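Local coordinates for transcriptional regulator, BadM/Rrf2 family (Thermincola potens, PDB 4CIC), which probably binds DNA as a transcription factor of the Rrf2 family, an IscR-type regulator linked to the control of iron-sulfur cluster biogenesis, at residues A[59-62]-A[68-71]; A[30-35]-A[44-49]. The protein carries 3 engineered substitutions. One frame throughout, in Å; residues are numbered along the deposited sequence.

Interaction 1. Residues A[59-62]-A[68-71]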
ATOM      1  N   VAL A  59      -6.791  20.811 -12.349  1.00 23.83           N
ATOM      2  CA  VAL A  59      -5.921  21.749 -13.045  0.51 22.33           C
ATOM      3  C   VAL A  59      -6.701  22.427 -14.147  1.00 22.43           C
ATOM      4  O   VAL A  59      -7.724  21.922 -14.613  1.00 24.66           O
ATOM      5  CB  VAL A  59      -4.686  21.071 -13.670  0.51 23.36           C
ATOM      6  CG1 VAL A  59      -3.901  20.285 -12.621  0.51 21.96           C
ATOM      7  CG2 VAL A  59      -5.098  20.183 -14.813  0.51 19.38           C
ATOM      8  N   LYS A  60      -6.247  23.616 -14.525  1.00 22.46           N
ATOM      9  CA  LYS A  60      -6.907  24.336 -15.600  1.00 25.71           C
ATOM     10  C   LYS A  60      -5.865  24.888 -16.560  1.00 29.78           C
ATOM     11  O   LYS A  60      -4.708  25.102 -16.193  1.00 27.35           O
ATOM     12  CB  LYS A  60      -7.797  25.454 -15.052  1.00 31.10           C
ATOM     13  CG  LYS A  60      -7.088  26.399 -14.114  1.00 33.96           C
ATOM     14  CD  LYS A  60      -8.009  27.510 -13.618  1.00 46.23           C
ATOM     15  CE  LYS A  60      -8.385  28.464 -14.732  1.00 58.96           C
ATOM     16  NZ  LYS A  60      -9.297  29.531 -14.231  1.00 65.38           N
ATOM     17  N   SER A  61      -6.294  25.084 -17.799  1.00 34.92           N
ATOM     18  CA  SER A  61      -5.461  25.635 -18.844  1.00 40.06           C
ATOM     19  C   SER A  61      -5.781  27.115 -18.992  1.00 33.07           C
ATOM     20  O   SER A  61      -6.934  27.528 -18.848  1.00 37.36           O
ATOM     21  CB  SER A  61      -5.737  24.907 -20.159  1.00 43.39           C
ATOM     22  OG  SER A  61      -5.140  25.583 -21.249  1.00 52.19           O
ATOM     23  N   VAL A  62      -4.758  27.918 -19.260  1.00 36.02           N
ATOM     24  CA  VAL A  62      -4.968  29.338 -19.507  1.00 42.66           C
ATOM     25  C   VAL A  62      -4.354  29.732 -20.860  1.00 54.88           C
ATOM     26  O   VAL A  62      -3.363  29.144 -21.294  1.00 56.01           O
ATOM     27  CB  VAL A  62      -4.382  30.189 -18.376  1.00 48.76           C
ATOM     28  CG1 VAL A  62      -4.988  29.793 -17.040  1.00 48.33           C
ATOM     29  CG2 VAL A  62      -2.904  30.008 -18.328  1.00 46.20           C
ATOM     30  N   GLY A  68      -0.440  28.193 -20.394  1.00 43.29           N
ATOM     31  CA  GLY A  68      -0.008  26.962 -19.776  1.00 37.22           C
ATOM     32  C   GLY A  68      -0.996  26.496 -18.736  1.00 32.54           C
ATOM     33  O   GLY A  68      -2.186  26.772 -18.845  1.00 37.04           O
ATOM     34  N   TYR A  69      -0.500  25.790 -17.723  1.00 26.72           N
ATOM     35  CA  TYR A  69      -1.384  25.140 -16.758  1.00 25.92           C
ATOM     36  C   TYR A  69      -1.172  25.685 -15.358  1.00 24.55           C
ATOM     37  O   TYR A  69      -0.049  26.033 -14.998  1.00 22.70           O
ATOM     38  CB  TYR A  69      -1.137  23.624 -16.762  1.00 25.37           C
ATOM     39  CG  TYR A  69      -1.674  22.971 -18.019  1.00 33.34           C
ATOM     40  CD1 TYR A  69      -0.897  22.875 -19.167  1.00 45.53           C
ATOM     41  CD2 TYR A  69      -2.980  22.501 -18.070  1.00 45.57           C
ATOM     42  CE1 TYR A  69      -1.403  22.301 -20.325  1.00 47.71           C
ATOM     43  CE2 TYR A  69      -3.490  21.928 -19.218  1.00 49.11           C
ATOM     44  CZ  TYR A  69      -2.697  21.827 -20.338  1.00 51.02           C
ATOM     45  OH  TYR A  69      -3.214  21.247 -21.474  1.00 60.96           O
ATOM     46  N   ILE A  70      -2.254  25.738 -14.575  1.00 21.08           N
ATOM     47  CA  ILE A  70      -2.190  26.100 -13.154  1.00 21.93           C
ATOM     48  C   ILE A  70      -3.115  25.188 -12.364  1.00 26.48           C
ATOM     49  O   ILE A  70      -4.017  24.580 -12.936  1.00 23.75           O
ATOM     50  CB  ILE A  70      -2.631  27.567 -12.871  1.00 25.37           C
ATOM     51  CG1 ILE A  70      -4.037  27.829 -13.406  1.00 23.68           C
ATOM     52  CG2 ILE A  70      -1.686  28.507 -13.488  1.00 30.47           C
ATOM     53  CD1 ILE A  70      -4.629  29.148 -12.951  1.00 37.77           C
ATOM     54  N   LEU A  71      -2.880  25.060 -11.063  1.00 23.16           N
ATOM     55  CA  LEU A  71      -3.849  24.358 -10.222  1.00 22.02           C
ATOM     56  C   LEU A  71      -5.190  25.069 -10.317  1.00 21.64           C
ATOM     57  O   LEU A  71      -5.256  26.309 -10.401  1.00 24.03           O
ATOM     58  CB  LEU A  71      -3.410  24.348  -8.760  1.00 19.12           C
ATOM     59  CG  LEU A  71      -2.135  23.623  -8.358  1.00 19.93           C
ATOM     60  CD1 LEU A  71      -1.888  23.834  -6.875  1.00 19.88           C
ATOM     61  CD2 LEU A  71      -2.252  22.141  -8.657  1.00 20.20           C
TER

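Interaction 2. Residues A[30-35]-A[44-49]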
ATOM      1  N   VAL A  30       2.449  27.559 -16.029  1.00 20.68           N
ATOM      2  CA  VAL A  30       3.683  27.038 -16.595  1.00 22.41           C
ATOM      3  C   VAL A  30       3.359  26.043 -17.700  1.00 30.13           C
ATOM      4  O   VAL A  30       2.265  25.485 -17.752  1.00 27.33           O
ATOM      5  CB  VAL A  30       4.573  26.379 -15.527  1.00 23.01           C
ATOM      6  CG1 VAL A  30       5.033  27.423 -14.513  1.00 27.51           C
ATOM      7  CG2 VAL A  30       3.815  25.239 -14.829  1.00 24.84           C
ATOM      8  N   SER A  31       4.310  25.828 -18.596  1.00 27.01           N
ATOM      9  CA  SER A  31       4.087  24.913 -19.699  1.00 27.87           C
ATOM     10  C   SER A  31       4.262  23.470 -19.243  1.00 29.08           C
ATOM     11  O   SER A  31       4.989  23.194 -18.283  1.00 30.90           O
ATOM     12  CB  SER A  31       5.063  25.204 -20.832  1.00 34.72           C
ATOM     13  OG  SER A  31       6.391  24.925 -20.432  1.00 32.92           O
ATOM     14  N   LEU A  32       3.613  22.540 -19.936  1.00 33.80           N
ATOM     15  CA  LEU A  32       3.823  21.129 -19.637  1.00 38.92           C
ATOM     16  C   LEU A  32       5.275  20.728 -19.870  1.00 26.86           C
ATOM     17  O   LEU A  32       5.832  19.941 -19.113  1.00 25.15           O
ATOM     18  CB  LEU A  32       2.881  20.231 -20.442  1.00 41.35           C
ATOM     19  CG  LEU A  32       1.435  20.245 -19.949  1.00 48.20           C
ATOM     20  CD1 LEU A  32       0.669  19.041 -20.479  1.00 49.33           C
ATOM     21  CD2 LEU A  32       1.391  20.291 -18.422  1.00 46.72           C
ATOM     22  N   LYS A  33       5.891  21.275 -20.913  1.00 27.66           N
ATOM     23  CA  LYS A  33       7.299  20.981 -21.179  1.00 25.31           C
ATOM     24  C   LYS A  33       8.180  21.325 -19.979  1.00 26.42           C
ATOM     25  O   LYS A  33       9.094  20.570 -19.638  1.00 27.46           O
ATOM     26  CB  LYS A  33       7.797  21.731 -22.415  1.00 38.92           C
ATOM     27  CG  LYS A  33       9.275  21.513 -22.687  1.00 47.65           C
ATOM     28  CD  LYS A  33       9.786  22.418 -23.798  1.00 54.38           C
ATOM     29  CE  LYS A  33      11.295  22.280 -23.959  1.00 61.09           C
ATOM     30  NZ  LYS A  33      11.820  23.127 -25.067  1.00 67.06           N
ATOM     31  N   SER A  34       7.902  22.461 -19.336  1.00 26.54           N
ATOM     32  CA  SER A  34       8.699  22.875 -18.186  1.00 27.75           C
ATOM     33  C   SER A  34       8.520  21.925 -17.005  1.00 27.46           C
ATOM     34  O   SER A  34       9.474  21.651 -16.272  1.00 26.11           O
ATOM     35  CB  SER A  34       8.392  24.323 -17.773  1.00 24.82           C
ATOM     36  OG  SER A  34       7.127  24.435 -17.119  1.00 27.22           O
ATOM     37  N   ILE A  35       7.303  21.426 -16.823  1.00 24.76           N
ATOM     38  CA  ILE A  35       7.041  20.451 -15.754  1.00 23.53           C
ATOM     39  C   ILE A  35       7.813  19.168 -16.027  1.00 26.48           C
ATOM     40  O   ILE A  35       8.481  18.612 -15.141  1.00 25.74           O
ATOM     41  CB  ILE A  35       5.538  20.135 -15.627  1.00 22.88           C
ATOM     42  CG1 ILE A  35       4.769  21.366 -15.129  1.00 23.10           C
ATOM     43  CG2 ILE A  35       5.314  18.948 -14.660  1.00 24.84           C
ATOM     44  CD1 ILE A  35       3.249  21.193 -15.168  1.00 27.31           C
ATOM     45  N   PRO A  44       4.781  12.925 -23.356  1.00 27.02           N
ATOM     46  CA  PRO A  44       3.539  12.268 -23.789  1.00 29.82           C
ATOM     47  C   PRO A  44       2.745  11.716 -22.616  1.00 27.79           C
ATOM     48  O   PRO A  44       1.517  11.791 -22.605  1.00 25.67           O
ATOM     49  CB  PRO A  44       4.034  11.120 -24.667  1.00 29.84           C
ATOM     50  CG  PRO A  44       5.359  11.567 -25.145  1.00 37.67           C
ATOM     51  CD  PRO A  44       5.958  12.370 -24.047  1.00 34.07           C
ATOM     52  N   TYR A  45       3.441  11.171 -21.629  1.00 26.74           N
ATOM     53  CA  TYR A  45       2.755  10.584 -20.485  1.00 25.56           C
ATOM     54  C   TYR A  45       2.093  11.703 -19.702  1.00 23.41           C
ATOM     55  O   TYR A  45       0.931  11.589 -19.290  1.00 23.25           O
ATOM     56  CB  TYR A  45       3.759   9.829 -19.602  1.00 22.17           C
ATOM     57  CG  TYR A  45       3.136   8.944 -18.547  1.00 25.29           C
ATOM     58  CD1 TYR A  45       2.646   9.476 -17.360  1.00 27.45           C
ATOM     59  CD2 TYR A  45       3.053   7.578 -18.735  1.00 24.94           C
ATOM     60  CE1 TYR A  45       2.079   8.659 -16.393  1.00 33.25           C
ATOM     61  CE2 TYR A  45       2.496   6.756 -17.770  1.00 25.87           C
ATOM     62  CZ  TYR A  45       2.010   7.298 -16.609  1.00 27.71           C
ATOM     63  OH  TYR A  45       1.449   6.466 -15.653  1.00 26.66           O
ATOM     64  N   LEU A  46       2.844  12.787 -19.500  1.00 23.85           N
ATOM     65  CA  LEU A  46       2.349  13.949 -18.763  1.00 23.27           C
ATOM     66  C   LEU A  46       1.118  14.566 -19.429  1.00 29.49           C
ATOM     67  O   LEU A  46       0.169  14.948 -18.748  1.00 26.56           O
ATOM     68  CB  LEU A  46       3.449  15.002 -18.615  1.00 25.77           C
ATOM     69  CG  LEU A  46       3.063  16.241 -17.797  1.00 29.16           C
ATOM     70  CD1 LEU A  46       2.637  15.837 -16.395  1.00 30.75           C
ATOM     71  CD2 LEU A  46       4.233  17.212 -17.742  1.00 36.53           C
ATOM     72  N   GLU A  47       1.139  14.667 -20.760  1.00 25.16           N
ATOM     73  CA  GLU A  47      -0.010  15.185 -21.509  1.00 24.83           C
ATOM     74  C   GLU A  47      -1.276  14.420 -21.169  1.00 23.62           C
ATOM     75  O   GLU A  47      -2.347  15.008 -20.967  1.00 24.12           O
ATOM     76  CB  GLU A  47       0.206  15.050 -23.017  1.00 32.03           C
ATOM     77  CG  GLU A  47       1.162  16.029 -23.659  1.00 54.63           C
ATOM     78  CD  GLU A  47       1.189  15.864 -25.172  1.00 73.64           C
ATOM     79  OE1 GLU A  47       0.499  14.946 -25.677  1.00 77.99           O
ATOM     80  OE2 GLU A  47       1.889  16.643 -25.857  1.00 81.43           O
ATOM     81  N   GLN A  48      -1.154  13.095 -21.141  1.00 21.40           N
ATOM     82  CA  GLN A  48      -2.309  12.261 -20.869  1.00 22.00           C
ATOM     83  C   GLN A  48      -2.768  12.384 -19.425  1.00 21.54           C
ATOM     84  O   GLN A  48      -3.964  12.368 -19.146  1.00 23.99           O
ATOM     85  CB  GLN A  48      -2.015  10.805 -21.242  1.00 19.57           C
ATOM     86  CG  GLN A  48      -1.817  10.644 -22.746  1.00 22.32           C
ATOM     87  CD  GLN A  48      -1.570   9.208 -23.161  1.00 24.49           C
ATOM     88  OE1 GLN A  48      -2.229   8.298 -22.671  1.00 24.43           O
ATOM     89  NE2 GLN A  48      -0.631   9.002 -24.084  1.00 25.38           N
ATOM     90  N   LEU A  49      -1.806  12.491 -18.512  0.61 17.43           N
ATOM     91  CA  LEU A  49      -2.109  12.668 -17.097  0.61 24.24           C
ATOM     92  C   LEU A  49      -2.926  13.924 -16.893  0.61 27.72           C
ATOM     93  O   LEU A  49      -4.016  13.904 -16.308  0.61 23.52           O
ATOM     94  CB  LEU A  49      -0.816  12.812 -16.300  0.61 32.04           C
ATOM     95  CG  LEU A  49      -0.194  11.560 -15.703  0.61 28.95           C
ATOM     96  CD1 LEU A  49       1.082  11.952 -14.972  0.61 20.33           C
ATOM     97  CD2 LEU A  49      -1.179  10.900 -14.750  0.61 26.22           C
TER

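Interaction 1. Residues A[59-62]-A[68-71]
Lys60 and Ile70 form a hydrogen-bonded pair of an antiparallel two-stranded sheet, strands 59-62 and 68-71 running at 145° to each other with their axes 4.7 Å apart at closest. Both backbone bonds of this pair are nearly straight, Lys60 N giving to Ile70 O at 2.9 Å and Ile70 N to Lys60 O at 3.0 Å. Val62 and Gly68 make the second such pair; here the bond from Gly68 N to Val62 O is longer, 3.2 Å, and its donor stands 28° off the carbonyl plane. The Lys60 and Ile70 side chains run alongside each other on one face, and Lys60 CG presses tightly on Ile70 CG1 at 3.4 Å. With CG1 set between the backbone N and the carbonyl carbon (chi1 56°), Ile70 carries CD1 alongside Lys60 CD and 4.2 Å from Val62 CG1. On the other face the Tyr69 ring lies obliquely over the neighbouring strand, CE2 at 3.8 Å from Ser61 CB and CD2 near Lys60 O. Replacing Tyr69 by an alanine would probably leave Ser61 CB without its ring partner and open a gap against Ile50 of helix 43-55. Val59 and Leu71 form a non-hydrogen-bonded pair whose side chains diverge, yet both meet Met18 and Leu21 of helix 9-23. The hairpin is consistent with the beta wing of a winged helix-turn-helix domain, as in other Rrf2 regulators.

Interaction 2. Residues A[30-35]-A[44-49]
Leu46, the first residue of segment 44-49 to touch segment 30-35, turns its CD2 methyl toward both the Leu32 carbonyl and the side chain of Ile35. Leu46 CD2 lies 3.4 Å from Leu32 O and 3.7 Å from Ile35 CG2, and also reaches Leu32 CD2 at 4.2 Å. CG of Leu46 stands opposite its own backbone N (chi1 -177°), which extends the branch toward helix 32-39, where it crosses the Ile35 side chain at about a right angle. Ala17 of helix 9-23 and Ala36 also touch Leu46, while Ile35 packs on Asp20 and Leu21, bringing three helices together here.

One residue on, Glu47 contributes carbon rather than charge: Leu32 CD1 rests 4.0 Å from Glu47 CA and grazes the CG methylene. Leu32 thus spans both neighbours, its CD2 branch turned to Leu46 and its CD1 branch to Glu47, and it continues onto Ile50 a turn further along helix 43-55. The start of helix 32-39, which presents Leu32 and Ile35, is fixed by Ser31 at the N-cap: its OG accepts from Ser34 N at 3.1 Å. Ser34 OG also donates to the backbone Ser31 O at 2.7 Å, and that carbonyl also takes the N-H of Ile35. Ser34 thus gives both its N-H and its hydroxyl to Ser31, bracing the first turn. Between the helices of this helix-turn-helix the contact is apolar, methyls packing on carbon, with one methyl also lying against the Leu32 carbonyl oxygen; shape complementarity of Leu32, Ile35 and Leu46, rather than polar pairing, probably sets how the two helices sit.

Overall arrangement
Along the chain interaction 2 comes first, between helices 32-39 and 43-55, and interaction 1 follows in the hairpin of strands 59-62 and 68-71, which helix 43-55 leads into. Their centres lie about 11 Å apart, on the same side of the chain's centre. Tyr69 joins them: its N is probably hydrogen-bonded to Val30 O at 2.8 Å, and its ring carbon CE1 packs 3.5 Å from Leu32 CG. Helix 9-23 backs both, touching Val59 and Leu71 in one and Ile35 and Leu46 in the other. Helix-turn-helix and wing thus form one compact unit, consistent with a winged-helix DNA-binding domain in which the two elements keep a set relation.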